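Local coordinates for protein pectate lyase (Paenibacillus sp. 0602, PDB 5GT5) that cleaves polygalacturonate and partly methylated pectins within the chain by eliminative lysis, probably with calcium as cofactor, at residues I236-K244 with G316-N324; I290-R298 with S339-P347. The protein carries 1 engineered substitution. All coordinates share one frame; numbering follows the deposited sequence.

Contact 1: residues I236-K244 with G316-N324; sequences IIAISGSQK and GYKFGITSN
Phe-319 and Ile-239 join the last turns of helix 233-241 to the connection that leads from helix 306-314 into a strand of the pectate lyase beta-helix. Ile-239 lays its CG2 branch over one ring face of Phe-319, 3.5 Å from CZ; an apolar branched side chain suits this greasy surface. Ser-240 approaches from the ring edge, its OG lying in the ring plane 3.7 Å from CE1 of Phe-319. A chi1 of -60° folds the Ser-240 OG back along the helix, where it donates to Ile-236 O at 2.8 Å and so pays for its buried hydroxyl.

Farther along, Lys-244 bends at chi2 and chi3 and gives a weak hydrogen bond from NZ to Gly-320 O, 3.1 Å. One water links this NZ to Gly-320 N, another to Thr-322 OG1. Lys-318 meets Lys-244 tip to tip, their NZ atoms 4.0 Å apart, but each ammonium group has another acceptor, Gln-274 OE1 for Lys-244 and Gly-144 O for Lys-318. Lys-244 lies about 7 Å, side chain to side chain, from both Arg-276, the probable catalytic residue, and Asp-174, a likely calcium ligand. Helices 203-212 and 219-225 pack on Ile-236, while helix 295-301 supports Ile-239 and Ile-321.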
loop_
_atom_site.group_PDB
_atom_site.type_symbol
_atom_site.label_atom_id
_atom_site.label_comp_id
_atom_site.label_asym_id
_atom_site.label_seq_id
_atom_site.Cartn_x
_atom_site.Cartn_y
_atom_site.Cartn_z
ATOM N N ILE A 236 3.117 -45.735 -3.361
ATOM C CA ILE A 236 2.292 -44.596 -3.799
ATOM C C ILE A 236 1.999 -43.636 -2.644
ATOM O O ILE A 236 2.059 -42.420 -2.816
ATOM C CB ILE A 236 1.045 -45.075 -4.549
ATOM C CG1 ILE A 236 1.477 -45.842 -5.826
ATOM C CG2 ILE A 236 0.047 -43.925 -4.829
ATOM C CD1 ILE A 236 0.304 -46.530 -6.507
ATOM N N ILE A 237 1.760 -44.158 -1.453
ATOM C CA ILE A 237 1.612 -43.279 -0.304
ATOM C C ILE A 237 2.905 -42.472 -0.063
ATOM O O ILE A 237 2.846 -41.251 0.158
ATOM C CB ILE A 237 1.262 -44.124 0.925
ATOM C CG1 ILE A 237 -0.176 -44.620 0.807
ATOM C CG2 ILE A 237 1.470 -43.346 2.219
ATOM C CD1 ILE A 237 -0.465 -45.764 1.781
ATOM N N ALA A 238 4.066 -43.110 -0.139
ATOM C CA ALA A 238 5.323 -42.394 0.104
ATOM C C ALA A 238 5.593 -41.317 -0.940
ATOM O O ALA A 238 6.028 -40.214 -0.595
ATOM C CB ALA A 238 6.505 -43.389 0.132
ATOM N N ILE A 239 5.341 -41.639 -2.211
ATOM C CA ILE A 239 5.607 -40.694 -3.295
ATOM C C ILE A 239 4.590 -39.530 -3.251
ATOM O O ILE A 239 4.914 -38.372 -3.553
ATOM C CB ILE A 239 5.633 -41.409 -4.676
ATOM C CG1 ILE A 239 6.807 -42.410 -4.728
ATOM C CG2 ILE A 239 5.639 -40.384 -5.820
ATOM C CD1 ILE A 239 6.594 -43.543 -5.696
ATOM N N SER A 240 3.366 -39.825 -2.840
ATOM C CA SER A 240 2.316 -38.803 -2.728
ATOM C C SER A 240 2.455 -37.984 -1.467
ATOM O O SER A 240 1.736 -37.009 -1.325
ATOM C CB SER A 240 0.925 -39.441 -2.712
ATOM O OG SER A 240 0.673 -40.183 -3.883
ATOM N N GLY A 241 3.349 -38.353 -0.560
ATOM C CA GLY A 241 3.448 -37.649 0.712
ATOM C C GLY A 241 3.951 -36.235 0.602
ATOM O O GLY A 241 3.490 -35.358 1.337
ATOM N N SER A 242 4.910 -35.992 -0.274
ATOM C CA SER A 242 5.425 -34.625 -0.443
ATOM C C SER A 242 4.446 -33.698 -1.157
ATOM O O SER A 242 3.573 -34.135 -1.908
ATOM C CB SER A 242 6.775 -34.644 -1.170
ATOM O OG SER A 242 6.721 -35.395 -2.361
ATOM N N GLN A 243 4.566 -32.410 -0.851
ATOM C CA GLN A 243 3.656 -31.404 -1.424
ATOM C C GLN A 243 4.181 -30.956 -2.780
ATOM O O GLN A 243 5.351 -30.620 -2.911
ATOM C CB GLN A 243 3.585 -30.219 -0.451
ATOM C CG GLN A 243 2.931 -28.958 -1.028
ATOM C CD GLN A 243 1.482 -29.167 -1.416
ATOM O OE1 GLN A 243 0.849 -30.152 -0.984
ATOM N NE2 GLN A 243 0.934 -28.246 -2.206
ATOM N N LYS A 244 3.347 -30.959 -3.809
ATOM C CA LYS A 244 3.843 -30.680 -5.176
ATOM C C LYS A 244 4.206 -29.218 -5.395
ATOM O O LYS A 244 5.202 -28.917 -6.041
ATOM C CB LYS A 244 2.799 -31.118 -6.208
ATOM C CG LYS A 244 3.199 -30.987 -7.669
ATOM C CD LYS A 244 4.336 -31.932 -7.991
ATOM C CE LYS A 244 3.857 -33.376 -8.084
ATOM N NZ LYS A 244 4.955 -34.310 -8.510
ATOM N N GLY A 316 1.084 -41.133 -20.390
ATOM C CA GLY A 316 0.670 -39.752 -20.240
ATOM C C GLY A 316 0.400 -39.317 -18.817
ATOM O O GLY A 316 -0.205 -38.267 -18.595
ATOM N N TYR A 317 0.850 -40.105 -17.853
ATOM C CA TYR A 317 0.649 -39.750 -16.442
ATOM C C TYR A 317 1.846 -38.990 -15.896
ATOM O O TYR A 317 2.989 -39.238 -16.284
ATOM C CB TYR A 317 0.437 -40.997 -15.608
ATOM C CG TYR A 317 -0.831 -41.734 -15.925
ATOM C CD1 TYR A 317 -2.068 -41.094 -15.842
ATOM C CD2 TYR A 317 -0.814 -43.089 -16.287
ATOM C CE1 TYR A 317 -3.254 -41.769 -16.130
ATOM C CE2 TYR A 317 -1.994 -43.769 -16.577
ATOM C CZ TYR A 317 -3.211 -43.116 -16.482
ATOM O OH TYR A 317 -4.397 -43.766 -16.746
ATOM N N LYS A 318 1.580 -38.048 -14.998
ATOM C CA LYS A 318 2.610 -37.397 -14.210
ATOM C C LYS A 318 2.546 -37.968 -12.800
ATOM O O LYS A 318 1.560 -37.775 -12.089
ATOM C CB LYS A 318 2.377 -35.885 -14.168
ATOM C CG LYS A 318 3.325 -35.115 -13.287
ATOM C CD LYS A 318 2.979 -33.620 -13.344
ATOM C CE LYS A 318 3.456 -32.842 -12.105
ATOM N NZ LYS A 318 2.332 -32.681 -11.081
ATOM N N PHE A 319 3.587 -38.675 -12.401
ATOM C CA PHE A 319 3.689 -39.243 -11.058
ATOM C C PHE A 319 5.129 -39.436 -10.684
ATOM O O PHE A 319 5.806 -40.338 -11.202
ATOM C CB PHE A 319 2.939 -40.565 -10.943
ATOM C CG PHE A 319 2.818 -41.042 -9.525
ATOM C CD1 PHE A 319 1.952 -40.403 -8.642
ATOM C CD2 PHE A 319 3.607 -42.079 -9.048
ATOM C CE1 PHE A 319 1.859 -40.816 -7.313
ATOM C CE2 PHE A 319 3.536 -42.470 -7.731
ATOM C CZ PHE A 319 2.641 -41.841 -6.863
ATOM N N GLY A 320 5.609 -38.628 -9.754
ATOM C CA GLY A 320 7.007 -38.649 -9.382
ATOM C C GLY A 320 7.370 -37.518 -8.439
ATOM O O GLY A 320 6.483 -36.917 -7.814
ATOM N N ILE A 321 8.663 -37.246 -8.334
ATOM C CA ILE A 321 9.194 -36.264 -7.387
ATOM C C ILE A 321 9.894 -35.145 -8.138
ATOM O O ILE A 321 10.953 -35.346 -8.718
ATOM C CB ILE A 321 10.164 -36.940 -6.421
ATOM C CG1 ILE A 321 9.471 -38.072 -5.659
ATOM C CG2 ILE A 321 10.790 -35.941 -5.448
ATOM C CD1 ILE A 321 8.377 -37.606 -4.722
ATOM N N THR A 322 9.294 -33.953 -8.142
ATOM C CA THR A 322 9.993 -32.765 -8.630
ATOM C C THR A 322 10.910 -32.348 -7.505
ATOM O O THR A 322 10.588 -32.562 -6.326
ATOM C CB THR A 322 8.976 -31.686 -8.984
ATOM O OG1 THR A 322 8.214 -32.191 -10.093
ATOM C CG2 THR A 322 9.636 -30.355 -9.385
ATOM N N SER A 323 12.085 -31.828 -7.855
ATOM C CA SER A 323 13.113 -31.511 -6.854
ATOM C C SER A 323 13.710 -30.151 -7.123
ATOM O O SER A 323 14.882 -30.024 -7.484
ATOM C CB SER A 323 14.184 -32.615 -6.860
ATOM O OG SER A 323 15.015 -32.549 -5.715
ATOM N N ASN A 324 12.863 -29.132 -6.975
ATOM C CA ASN A 324 13.241 -27.756 -7.198
ATOM C C ASN A 324 13.264 -26.979 -5.903
ATOM O O ASN A 324 12.668 -27.393 -4.917
ATOM C CB ASN A 324 12.266 -27.058 -8.145
ATOM C CG ASN A 324 12.328 -27.583 -9.577
ATOM O OD1 ASN A 324 13.283 -28.272 -9.985
ATOM N ND2 ASN A 324 11.281 -27.252 -10.356
HETATM O O HOH W 1 3.471 -36.826 -8.377
HETATM O O HOH W 2 7.054 -34.389 -10.733
#

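Contact 2: residues I290-R298 with S339-P347; sequences IIMDATDAR and SVIKDVQYP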
loop_
_atom_site.group_PDB
_atom_site.type_symbol
_atom_site.label_atom_id
_atom_site.label_comp_id
_atom_site.label_asym_id
_atom_site.label_seq_id
_atom_site.Cartn_x
_atom_site.Cartn_y
_atom_site.Cartn_z
ATOM N N ILE A 290 15.561 -19.448 5.709
ATOM C CA ILE A 290 14.560 -20.505 5.479
ATOM C C ILE A 290 15.247 -21.844 5.344
ATOM O O ILE A 290 16.467 -21.895 5.140
ATOM C CB ILE A 290 13.625 -20.235 4.253
ATOM C CG1 ILE A 290 14.389 -20.256 2.916
ATOM C CG2 ILE A 290 12.865 -18.890 4.467
ATOM C CD1 ILE A 290 13.450 -20.400 1.703
ATOM N N ILE A 291 14.475 -22.922 5.481
ATOM C CA ILE A 291 14.960 -24.291 5.300
ATOM C C ILE A 291 14.135 -24.955 4.216
ATOM O O ILE A 291 12.895 -24.922 4.284
ATOM C CB ILE A 291 14.817 -25.102 6.587
ATOM C CG1 ILE A 291 15.677 -24.472 7.683
ATOM C CG2 ILE A 291 15.235 -26.560 6.365
ATOM C CD1 ILE A 291 15.524 -25.160 9.015
ATOM N N MET A 292 14.798 -25.518 3.198
ATOM C CA MET A 292 14.110 -26.373 2.234
ATOM C C MET A 292 14.687 -27.751 2.479
ATOM O O MET A 292 15.829 -28.006 2.099
ATOM C CB MET A 292 14.415 -25.977 0.787
ATOM C CG MET A 292 14.167 -24.502 0.434
ATOM S SD MET A 292 14.715 -24.257 -1.284
ATOM C CE MET A 292 14.863 -22.474 -1.348
ATOM N N ASP A 293 13.944 -28.625 3.137
ATOM C CA ASP A 293 14.420 -29.962 3.495
ATOM C C ASP A 293 13.524 -30.981 2.831
ATOM O O ASP A 293 12.409 -31.258 3.317
ATOM C CB ASP A 293 14.396 -30.135 5.011
ATOM C CG ASP A 293 14.986 -31.436 5.452
ATOM O OD1 ASP A 293 15.079 -32.373 4.649
ATOM O OD2 ASP A 293 15.368 -31.528 6.631
ATOM N N ALA A 294 14.013 -31.563 1.739
ATOM C CA ALA A 294 13.240 -32.505 0.922
ATOM C C ALA A 294 13.764 -33.936 1.124
ATOM O O ALA A 294 13.635 -34.773 0.235
ATOM C CB ALA A 294 13.312 -32.111 -0.584
ATOM N N THR A 295 14.309 -34.220 2.304
ATOM C CA THR A 295 14.882 -35.548 2.611
ATOM C C THR A 295 13.943 -36.703 2.286
ATOM O O THR A 295 14.337 -37.677 1.623
ATOM C CB THR A 295 15.264 -35.636 4.099
ATOM O OG1 THR A 295 16.312 -34.699 4.385
ATOM C CG2 THR A 295 15.753 -37.074 4.462
ATOM N N ASP A 296 12.707 -36.615 2.753
ATOM C CA ASP A 296 11.767 -37.708 2.547
ATOM C C ASP A 296 11.311 -37.824 1.104
ATOM O O ASP A 296 11.106 -38.924 0.577
ATOM C CB ASP A 296 10.583 -37.563 3.482
ATOM C CG ASP A 296 11.002 -37.307 4.908
ATOM O OD1 ASP A 296 11.725 -38.148 5.461
ATOM O OD2 ASP A 296 10.624 -36.249 5.470
ATOM N N ALA A 297 11.169 -36.701 0.424
ATOM C CA ALA A 297 10.855 -36.770 -0.995
ATOM C C ALA A 297 11.975 -37.445 -1.797
ATOM O O ALA A 297 11.712 -38.261 -2.700
ATOM C CB ALA A 297 10.578 -35.380 -1.534
ATOM N N ARG A 298 13.215 -37.115 -1.448
ATOM C CA ARG A 298 14.393 -37.683 -2.125
ATOM C C ARG A 298 14.406 -39.202 -1.903
ATOM O O ARG A 298 14.645 -39.985 -2.842
ATOM C CB ARG A 298 15.673 -37.020 -1.574
ATOM C CG ARG A 298 16.970 -37.438 -2.296
ATOM C CD ARG A 298 16.999 -36.858 -3.642
ATOM N NE ARG A 298 18.287 -37.017 -4.319
ATOM C CZ ARG A 298 18.452 -36.662 -5.585
ATOM N NH1 ARG A 298 17.428 -36.176 -6.269
ATOM N NH2 ARG A 298 19.632 -36.822 -6.188
ATOM N N SER A 339 20.413 -19.562 4.373
ATOM C CA SER A 339 19.412 -20.611 4.458
ATOM C C SER A 339 20.060 -21.993 4.483
ATOM O O SER A 339 21.295 -22.103 4.428
ATOM C CB SER A 339 18.433 -20.452 3.304
ATOM O OG SER A 339 17.684 -19.243 3.489
ATOM N N VAL A 340 19.227 -23.024 4.632
ATOM C CA VAL A 340 19.651 -24.422 4.614
ATOM C C VAL A 340 18.814 -25.173 3.585
ATOM O O VAL A 340 17.575 -25.104 3.617
ATOM C CB VAL A 340 19.424 -25.052 6.005
ATOM C CG1 VAL A 340 19.784 -26.532 5.963
ATOM C CG2 VAL A 340 20.231 -24.293 7.071
ATOM N N ILE A 341 19.476 -25.872 2.661
ATOM C CA ILE A 341 18.804 -26.622 1.603
ATOM C C ILE A 341 19.343 -28.036 1.629
ATOM O O ILE A 341 20.567 -28.248 1.536
ATOM C CB ILE A 341 19.054 -25.971 0.224
ATOM C CG1 ILE A 341 18.478 -24.538 0.239
ATOM C CG2 ILE A 341 18.405 -26.766 -0.900
ATOM C CD1 ILE A 341 18.708 -23.769 -1.046
ATOM N N LYS A 342 18.447 -28.994 1.758
ATOM C CA LYS A 342 18.815 -30.392 1.843
ATOM C C LYS A 342 18.016 -31.242 0.886
ATOM O O LYS A 342 16.770 -31.232 0.923
ATOM C CB LYS A 342 18.641 -30.905 3.281
ATOM C CG LYS A 342 19.137 -32.344 3.451
ATOM C CD LYS A 342 19.105 -32.779 4.896
ATOM C CE LYS A 342 19.747 -34.151 5.020
ATOM N NZ LYS A 342 18.920 -35.186 4.368
ATOM N N ASP A 343 18.746 -31.981 0.049
ATOM C CA ASP A 343 18.182 -32.996 -0.829
ATOM C C ASP A 343 17.214 -32.427 -1.861
ATOM O O ASP A 343 16.273 -33.082 -2.293
ATOM C CB ASP A 343 17.593 -34.145 -0.013
ATOM C CG ASP A 343 18.675 -35.077 0.524
ATOM O OD1 ASP A 343 19.815 -35.001 0.014
ATOM O OD2 ASP A 343 18.386 -35.900 1.430
ATOM N N VAL A 344 17.516 -31.210 -2.288
ATOM C CA VAL A 344 16.853 -30.573 -3.423
ATOM C C VAL A 344 17.843 -30.584 -4.581
ATOM O O VAL A 344 18.923 -29.994 -4.483
ATOM C CB VAL A 344 16.441 -29.122 -3.087
ATOM C CG1 VAL A 344 15.884 -28.434 -4.331
ATOM C CG2 VAL A 344 15.399 -29.103 -1.936
ATOM N N GLN A 345 17.496 -31.269 -5.663
ATOM C CA GLN A 345 18.450 -31.465 -6.760
ATOM C C GLN A 345 18.727 -30.184 -7.556
ATOM O O GLN A 345 19.857 -29.956 -8.021
ATOM C CB GLN A 345 17.957 -32.573 -7.684
ATOM C CG GLN A 345 19.016 -32.923 -8.783
ATOM C CD GLN A 345 18.715 -34.219 -9.502
ATOM O OE1 GLN A 345 17.868 -35.003 -9.078
ATOM N NE2 GLN A 345 19.431 -34.463 -10.591
ATOM N N TYR A 346 17.696 -29.358 -7.742
ATOM C CA TYR A 346 17.810 -28.151 -8.561
ATOM C C TYR A 346 17.379 -26.974 -7.713
ATOM O O TYR A 346 16.294 -26.426 -7.889
ATOM C CB TYR A 346 16.940 -28.244 -9.825
ATOM C CG TYR A 346 17.277 -29.439 -10.696
ATOM C CD1 TYR A 346 18.399 -29.418 -11.506
ATOM C CD2 TYR A 346 16.476 -30.575 -10.699
ATOM C CE1 TYR A 346 18.723 -30.523 -12.302
ATOM C CE2 TYR A 346 16.784 -31.674 -11.495
ATOM C CZ TYR A 346 17.901 -31.632 -12.292
ATOM O OH TYR A 346 18.194 -32.725 -13.084
ATOM N N PRO A 347 18.224 -26.560 -6.768
ATOM C CA PRO A 347 17.790 -25.548 -5.791
ATOM C C PRO A 347 17.594 -24.137 -6.332
ATOM O O PRO A 347 16.934 -23.338 -5.662
ATOM C CB PRO A 347 18.933 -25.548 -4.765
ATOM C CG PRO A 347 20.151 -26.052 -5.565
ATOM C CD PRO A 347 19.580 -27.086 -6.499
#
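Lys-342 leaves its strand with CG anti to the backbone N (chi1 -175°), runs on extended, and turns only at chi4 (-68°), which carries NZ across to Thr-295 at the start of helix 295-301. There NZ donates to Thr-295 OG1 at 2.7 Å, and the same hydroxyl donates in turn to Asp-293 OD1, 2.6 Å away. Asp-293 OD1 also accepts from Thr-295 N, an Asx turn that fastens the strand end to the first helical turn; a short acidic side chain is well suited to this reach. The ammonium group of Lys-342 also forms a salt bridge with Asp-343, meeting OD2 from above the carboxylate plane at 3.1 Å. A methionine in place of Lys-342 would probably leave Thr-295 OG1 without its donor and Asp-343 OD2 without its charged mate.

Beneath these groups, strands 291-293 and 340-342 pair in parallel, as neighbouring coils of the beta-helix do. Met-292 stands at the centre: its N donates to Val-340 O at 2.8 Å, and its O accepts from Lys-342 N. On one face Met-292 and Ile-341 lie side by side, SD 4.0 Å from CD1, flexible thioether against branched alkyl. The other face sets Ile-291 beside Val-340, with helix 419-423 packed on Ile-291.

Beyond the strands, Arg-298 crosses the side chain of Asp-343 and donates from NH1 to Gln-345 OE1 at 3.1 Å, within the guanidinium plane, while the amide stands almost perpendicular to it. Asp-374 takes NH2 in a salt bridge and gives its backbone N to Asp-343 OD1. Ammonium, hydroxyl and carboxylate are thus linked by a chain of hydrogen bonds in which Thr-295 OG1 both accepts and donates, which probably fixes the rotation of its hydroxyl; the lysine charge is matched directly by Asp-343.

From the N terminus, the chain meets 236-244, then 290-298, then 316-324 and finally 339-347, so the two contacts cross. Contact 1 closes a loop of 71 intervening residues; before it is shut, contact 2 has already begun its own, with 40 residues between its segments. Their centres are 15 Å apart, and they touch directly: Ser-323 OG probably bonds to Gln-345 N, and Ser-323 O to Tyr-346 N, where strands 324-329 and 346-349 start to run together. Helix 295-301, begun in contact 2, also packs through Ala-297 on Ser-242 and Ile-321 of contact 1. Contact 1 ties helix 233-241 to the connection before strand 324-329, whereas contact 2 joins successive coils.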